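Local coordinates for protein dehydrogenase (PDB 3Q2I) that probably oxidises the sugar of UDP-GlcNAcA with NAD, in the biosynthesis of 2,3-diacetamido-2,3-dideoxy-D-mannuronic acid, at residues R178-N190 with R218-V230. Residues are numbered along the deposited sequence; the frame is centred on the assembly and turned at random.
Sequences RGTWEFDGGAFMN and RNIEVEDTGTVSV. With NAI (1,4-dihydronicotinamide adenine dinucleotide), chain B.
E223 and E221 each accept a backbone N-H from 178-190. F188 N gives E223 OE2 a nearly straight bond of 2.9 Å on its anti side, and Y339 OH also bonds this oxygen. The E223 chain bends at chi2 (-74°), and this helps bring the carboxylate to the first turn of helix 187-191. A187 N bonds E223 O at 3.0 Å. W181 N meets E221 OE1 at 2.9 Å, from above the carboxylate plane. Two waters bridge the same segments, one between E221 OE2 and W181 NE1, the other between E221 OE1 and E182 N. G179 O accepts E221 N at 3.3 Å and, weakly, V222 N.

Apolar contacts lie beside these bonds. V222 CG1 lies over one face of the W181 six-membered ring, 3.9 Å from its centroid. V222 CG2 sits 3.4 Å from G186 CA, closer than usual van der Waals contact. The F188 ring reaches G226 CA and V228 CG1 on strand 225-232.

Within 178-190, D184 OD2 accepts G179 N and OD1 accepts N190 ND2. R178 NH1 bonds NAI O1N at 2.9 Å, and N190 OD1 bonds the UDP-sugar. The contact thus joins the C-terminal alpha/beta domain's sheet to the loop and helix carrying these two pocket residues of a Rossmann-fold oxidoreductase.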
loop_
_atom_site.group_PDB
_atom_site.type_symbol
_atom_site.label_atom_id
_atom_site.label_comp_id
_atom_site.label_asym_id
_atom_site.label_seq_id
_atom_site.Cartn_x
_atom_site.Cartn_y
_atom_site.Cartn_z
ATOM N N ARG A 178 11.336 32.912 -8.473
ATOM C CA ARG A 178 11.495 32.601 -7.053
ATOM C C ARG A 178 10.167 32.030 -6.548
ATOM O O ARG A 178 9.096 32.479 -6.948
ATOM C CB ARG A 178 11.823 33.871 -6.257
ATOM C CG ARG A 178 13.278 34.376 -6.539
ATOM C CD ARG A 178 13.459 35.658 -5.736
ATOM N NE ARG A 178 14.767 36.277 -6.034
ATOM C CZ ARG A 178 15.940 35.802 -5.630
ATOM N NH1 ARG A 178 17.064 36.483 -5.951
ATOM N NH2 ARG A 178 16.042 34.655 -4.961
ATOM N N GLY A 179 10.295 31.022 -5.687
ATOM C CA GLY A 179 9.119 30.437 -5.045
ATOM C C GLY A 179 8.399 29.412 -5.888
ATOM O O GLY A 179 7.270 29.042 -5.573
ATOM N N THR A 180 9.016 28.931 -6.962
ATOM C CA THR A 180 8.415 27.992 -7.910
ATOM C C THR A 180 9.119 26.641 -7.796
ATOM O O THR A 180 10.320 26.558 -7.450
ATOM C CB THR A 180 8.547 28.420 -9.421
ATOM O OG1 THR A 180 9.936 28.432 -9.833
ATOM C CG2 THR A 180 7.930 29.776 -9.654
ATOM N N TRP A 181 8.376 25.537 -7.979
ATOM C CA TRP A 181 9.063 24.237 -7.900
ATOM C C TRP A 181 10.120 24.116 -9.021
ATOM O O TRP A 181 11.190 23.512 -8.841
ATOM C CB TRP A 181 8.099 23.037 -8.038
ATOM C CG TRP A 181 7.080 22.920 -6.974
ATOM C CD1 TRP A 181 5.708 23.043 -7.112
ATOM C CD2 TRP A 181 7.310 22.651 -5.582
ATOM N NE1 TRP A 181 5.110 22.907 -5.866
ATOM C CE2 TRP A 181 6.054 22.597 -4.940
ATOM C CE3 TRP A 181 8.445 22.407 -4.827
ATOM C CZ2 TRP A 181 5.926 22.356 -3.570
ATOM C CZ3 TRP A 181 8.318 22.154 -3.487
ATOM C CH2 TRP A 181 7.077 22.182 -2.866
ATOM N N GLU A 182 9.743 24.602 -10.201
ATOM C CA GLU A 182 10.538 24.276 -11.401
ATOM C C GLU A 182 11.880 24.997 -11.304
ATOM O O GLU A 182 12.916 24.436 -11.707
ATOM C CB GLU A 182 9.826 24.713 -12.676
ATOM C CG GLU A 182 10.629 24.416 -13.954
ATOM C CD GLU A 182 9.834 24.642 -15.256
ATOM O OE1 GLU A 182 10.348 24.147 -16.286
ATOM O OE2 GLU A 182 8.727 25.229 -15.217
ATOM N N PHE A 183 11.850 26.239 -10.809
ATOM C CA PHE A 183 13.081 27.056 -10.838
ATOM C C PHE A 183 13.782 27.287 -9.518
ATOM O O PHE A 183 14.965 27.684 -9.479
ATOM C CB PHE A 183 12.864 28.383 -11.579
ATOM C CG PHE A 183 12.450 28.185 -13.007
ATOM C CD1 PHE A 183 13.352 27.727 -13.964
ATOM C CD2 PHE A 183 11.120 28.337 -13.372
ATOM C CE1 PHE A 183 12.962 27.487 -15.291
ATOM C CE2 PHE A 183 10.721 28.070 -14.684
ATOM C CZ PHE A 183 11.631 27.644 -15.656
ATOM N N ASP A 184 13.081 27.064 -8.402
ATOM C CA ASP A 184 13.595 27.409 -7.098
ATOM C C ASP A 184 13.588 26.269 -6.070
ATOM O O ASP A 184 14.615 25.941 -5.462
ATOM C CB ASP A 184 12.805 28.644 -6.578
ATOM C CG ASP A 184 13.546 29.459 -5.524
ATOM O OD1 ASP A 184 14.717 29.168 -5.225
ATOM O OD2 ASP A 184 12.904 30.376 -4.937
ATOM N N GLY A 185 12.407 25.712 -5.826
ATOM C CA GLY A 185 12.246 24.944 -4.573
ATOM C C GLY A 185 11.977 25.861 -3.418
ATOM O O GLY A 185 11.960 27.085 -3.583
ATOM N N GLY A 186 11.746 25.315 -2.223
ATOM C CA GLY A 186 11.332 26.153 -1.081
ATOM C C GLY A 186 12.327 26.147 0.048
ATOM O O GLY A 186 13.557 26.176 -0.164
ATOM N N ALA A 187 11.812 26.294 1.256
ATOM C CA ALA A 187 12.638 26.456 2.449
ATOM C C ALA A 187 13.788 25.450 2.547
ATOM O O ALA A 187 14.895 25.777 3.014
ATOM C CB ALA A 187 11.783 26.468 3.699
ATOM N N PHE A 188 13.545 24.197 2.141
ATOM C CA PHE A 188 14.624 23.210 2.179
ATOM C C PHE A 188 15.615 23.323 1.020
ATOM O O PHE A 188 16.832 23.338 1.271
ATOM C CB PHE A 188 14.053 21.787 2.242
ATOM C CG PHE A 188 13.582 21.345 3.603
ATOM C CD1 PHE A 188 14.464 20.961 4.597
ATOM C CD2 PHE A 188 12.233 21.055 3.790
ATOM C CE1 PHE A 188 14.028 20.467 5.836
ATOM C CE2 PHE A 188 11.776 20.444 4.990
ATOM C CZ PHE A 188 12.677 20.258 6.040
ATOM N N MET A 189 15.125 23.418 -0.214
ATOM C CA MET A 189 16.005 23.352 -1.400
ATOM C C MET A 189 16.740 24.674 -1.661
ATOM O O MET A 189 17.892 24.615 -2.130
ATOM C CB MET A 189 15.160 22.989 -2.610
ATOM C CG MET A 189 15.887 23.028 -3.976
ATOM S SD MET A 189 14.915 22.313 -5.302
ATOM C CE MET A 189 15.095 20.564 -4.965
ATOM N N ASN A 190 16.074 25.773 -1.353
ATOM C CA ASN A 190 16.745 27.086 -1.477
ATOM C C ASN A 190 17.318 27.487 -0.116
ATOM O O ASN A 190 18.498 27.250 0.150
ATOM C CB ASN A 190 15.810 28.171 -2.013
ATOM C CG ASN A 190 16.535 29.525 -2.080
ATOM O OD1 ASN A 190 17.445 29.744 -1.303
ATOM N ND2 ASN A 190 16.225 30.355 -3.056
ATOM N N ARG A 218 3.154 32.304 3.005
ATOM C CA ARG A 218 3.538 33.048 1.803
ATOM C C ARG A 218 2.709 32.684 0.584
ATOM O O ARG A 218 2.122 31.601 0.516
ATOM C CB ARG A 218 5.028 32.862 1.526
ATOM C CG ARG A 218 5.854 33.370 2.674
ATOM C CD ARG A 218 5.870 34.929 2.743
ATOM N NE ARG A 218 6.568 35.302 3.963
ATOM C CZ ARG A 218 5.982 35.601 5.119
ATOM N NH1 ARG A 218 4.649 35.669 5.180
ATOM N NH2 ARG A 218 6.725 35.917 6.173
ATOM N N ASN A 219 2.618 33.612 -0.364
ATOM C CA ASN A 219 1.911 33.385 -1.600
ATOM C C ASN A 219 2.872 32.895 -2.680
ATOM O O ASN A 219 3.364 33.652 -3.531
ATOM C CB ASN A 219 1.187 34.679 -2.014
ATOM C CG ASN A 219 0.037 34.997 -1.070
ATOM O OD1 ASN A 219 -0.772 34.120 -0.755
ATOM N ND2 ASN A 219 -0.046 36.254 -0.615
ATOM N N ILE A 220 3.182 31.601 -2.590
ATOM C CA ILE A 220 4.158 30.920 -3.422
ATOM C C ILE A 220 3.675 29.466 -3.485
ATOM O O ILE A 220 2.850 29.098 -2.686
ATOM C CB ILE A 220 5.554 30.918 -2.797
ATOM C CG1 ILE A 220 5.532 30.331 -1.370
ATOM C CG2 ILE A 220 6.111 32.346 -2.739
ATOM C CD1 ILE A 220 6.862 30.424 -0.659
ATOM N N GLU A 221 4.224 28.695 -4.394
ATOM C CA GLU A 221 3.757 27.305 -4.478
ATOM C C GLU A 221 4.665 26.340 -3.722
ATOM O O GLU A 221 4.189 25.280 -3.342
ATOM C CB GLU A 221 3.566 26.924 -5.931
ATOM C CG GLU A 221 4.903 26.647 -6.564
ATOM C CD GLU A 221 4.739 26.101 -7.962
ATOM O OE1 GLU A 221 5.672 26.339 -8.772
ATOM O OE2 GLU A 221 3.680 25.434 -8.206
ATOM N N VAL A 222 5.904 26.734 -3.418
ATOM C CA VAL A 222 6.822 25.942 -2.607
ATOM C C VAL A 222 6.636 26.115 -1.091
ATOM O O VAL A 222 5.885 26.991 -0.635
ATOM C CB VAL A 222 8.318 26.243 -2.968
ATOM C CG1 VAL A 222 8.549 26.020 -4.484
ATOM C CG2 VAL A 222 8.695 27.672 -2.504
ATOM N N GLU A 223 7.222 25.243 -0.279
ATOM C CA GLU A 223 7.070 25.333 1.164
ATOM C C GLU A 223 7.765 26.527 1.769
ATOM O O GLU A 223 8.903 26.857 1.367
ATOM C CB GLU A 223 7.466 24.020 1.870
ATOM C CG GLU A 223 8.999 23.774 2.061
ATOM C CD GLU A 223 9.803 23.398 0.838
ATOM O OE1 GLU A 223 9.253 23.172 -0.254
ATOM O OE2 GLU A 223 11.059 23.294 0.941
ATOM N N ASP A 224 7.094 27.158 2.725
ATOM C CA ASP A 224 7.759 28.077 3.627
ATOM C C ASP A 224 8.151 27.497 4.960
ATOM O O ASP A 224 8.834 28.164 5.759
ATOM C CB ASP A 224 6.985 29.423 3.776
ATOM C CG ASP A 224 5.572 29.229 4.324
ATOM O OD1 ASP A 224 5.324 28.237 5.065
ATOM O OD2 ASP A 224 4.732 30.101 4.019
ATOM N N THR A 225 7.721 26.240 5.215
ATOM C CA THR A 225 7.870 25.610 6.527
ATOM C C THR A 225 7.978 24.099 6.310
ATOM O O THR A 225 7.273 23.559 5.485
ATOM C CB THR A 225 6.606 25.887 7.395
ATOM O OG1 THR A 225 6.453 27.318 7.543
ATOM C CG2 THR A 225 6.698 25.253 8.790
ATOM N N GLY A 226 8.815 23.420 7.089
ATOM C CA GLY A 226 8.917 21.962 6.911
ATOM C C GLY A 226 9.623 21.313 8.064
ATOM O O GLY A 226 10.398 21.939 8.781
ATOM N N THR A 227 9.443 20.004 8.199
ATOM C CA THR A 227 10.167 19.230 9.172
ATOM C C THR A 227 10.455 17.854 8.568
ATOM O O THR A 227 9.656 17.357 7.769
ATOM C CB THR A 227 9.406 19.132 10.517
ATOM O OG1 THR A 227 10.259 18.521 11.483
ATOM C CG2 THR A 227 8.032 18.388 10.429
ATOM N N VAL A 228 11.646 17.344 8.845
ATOM C CA VAL A 228 11.989 16.026 8.301
ATOM C C VAL A 228 12.565 15.176 9.411
ATOM O O VAL A 228 13.483 15.646 10.087
ATOM C CB VAL A 228 12.953 16.127 7.126
ATOM C CG1 VAL A 228 14.222 16.897 7.466
ATOM C CG2 VAL A 228 13.222 14.740 6.545
ATOM N N SER A 229 12.055 13.947 9.559
ATOM C CA SER A 229 12.597 12.888 10.423
ATOM C C SER A 229 13.637 12.140 9.560
ATOM O O SER A 229 13.326 11.798 8.401
ATOM C CB SER A 229 11.396 11.926 10.740
ATOM O OG SER A 229 10.402 12.610 11.439
ATOM N N VAL A 230 14.853 11.908 10.100
ATOM C CA VAL A 230 15.916 11.275 9.344
ATOM C C VAL A 230 16.454 10.044 10.090
ATOM O O VAL A 230 16.678 10.071 11.333
ATOM C CB VAL A 230 17.087 12.271 9.200
ATOM C CG1 VAL A 230 18.265 11.655 8.358
ATOM C CG2 VAL A 230 16.601 13.554 8.545
HETATM P PA NAI B . 18.738 36.715 -9.297
HETATM O O1A NAI B . 17.322 36.683 -9.701
HETATM O O2A NAI B . 19.285 37.955 -8.459
HETATM O O5B NAI B . 19.737 36.559 -10.511
HETATM C C5B NAI B . 19.032 36.289 -11.690
HETATM C C4B NAI B . 19.966 36.538 -12.866
HETATM O O4B NAI B . 19.907 35.539 -13.899
HETATM C C3B NAI B . 19.195 37.761 -13.366
HETATM O O3B NAI B . 20.081 38.870 -13.570
HETATM C C2B NAI B . 18.400 37.255 -14.582
HETATM O O2B NAI B . 18.122 38.249 -15.560
HETATM C C1B NAI B . 19.427 36.217 -15.090
HETATM N N9A NAI B . 18.883 35.278 -16.044
HETATM C C8A NAI B . 17.684 34.614 -15.952
HETATM N N7A NAI B . 17.581 33.802 -16.967
HETATM C C5A NAI B . 18.736 33.815 -17.714
HETATM C C6A NAI B . 19.184 33.184 -18.893
HETATM N N6A NAI B . 18.422 32.250 -19.562
HETATM N N1A NAI B . 20.399 33.504 -19.370
HETATM C C2A NAI B . 21.133 34.404 -18.747
HETATM N N3A NAI B . 20.779 35.045 -17.636
HETATM C C4A NAI B . 19.561 34.779 -17.118
HETATM O O3 NAI B . 19.021 35.411 -8.426
HETATM P PN NAI B . 20.185 35.127 -7.448
HETATM O O1N NAI B . 19.765 35.359 -6.024
HETATM O O2N NAI B . 21.545 35.745 -7.851
HETATM O O5D NAI B . 20.290 33.506 -7.340
HETATM C C5D NAI B . 21.049 33.028 -8.426
HETATM C C4D NAI B . 21.459 31.573 -8.214
HETATM O O4D NAI B . 22.380 31.608 -7.111
HETATM C C3D NAI B . 20.321 30.644 -7.704
HETATM O O3D NAI B . 20.616 29.340 -8.208
HETATM C C2D NAI B . 20.519 30.627 -6.183
HETATM O O2D NAI B . 20.114 29.393 -5.597
HETATM C C1D NAI B . 22.061 30.768 -6.016
HETATM N N1N NAI B . 22.444 31.356 -4.753
HETATM C C2N NAI B . 23.362 30.764 -4.018
HETATM C C3N NAI B . 23.726 31.237 -2.751
HETATM C C7N NAI B . 24.783 30.578 -1.952
HETATM O O7N NAI B . 24.881 30.621 -0.739
HETATM N N7N NAI B . 25.751 29.846 -2.579
HETATM C C4N NAI B . 22.995 32.329 -2.243
HETATM C C5N NAI B . 22.118 32.978 -3.095
HETATM C C6N NAI B . 21.842 32.478 -4.342
HETATM O O HOH W 1 2.252 23.682 -6.284
HETATM O O HOH W 2 7.003 25.374 -11.097
#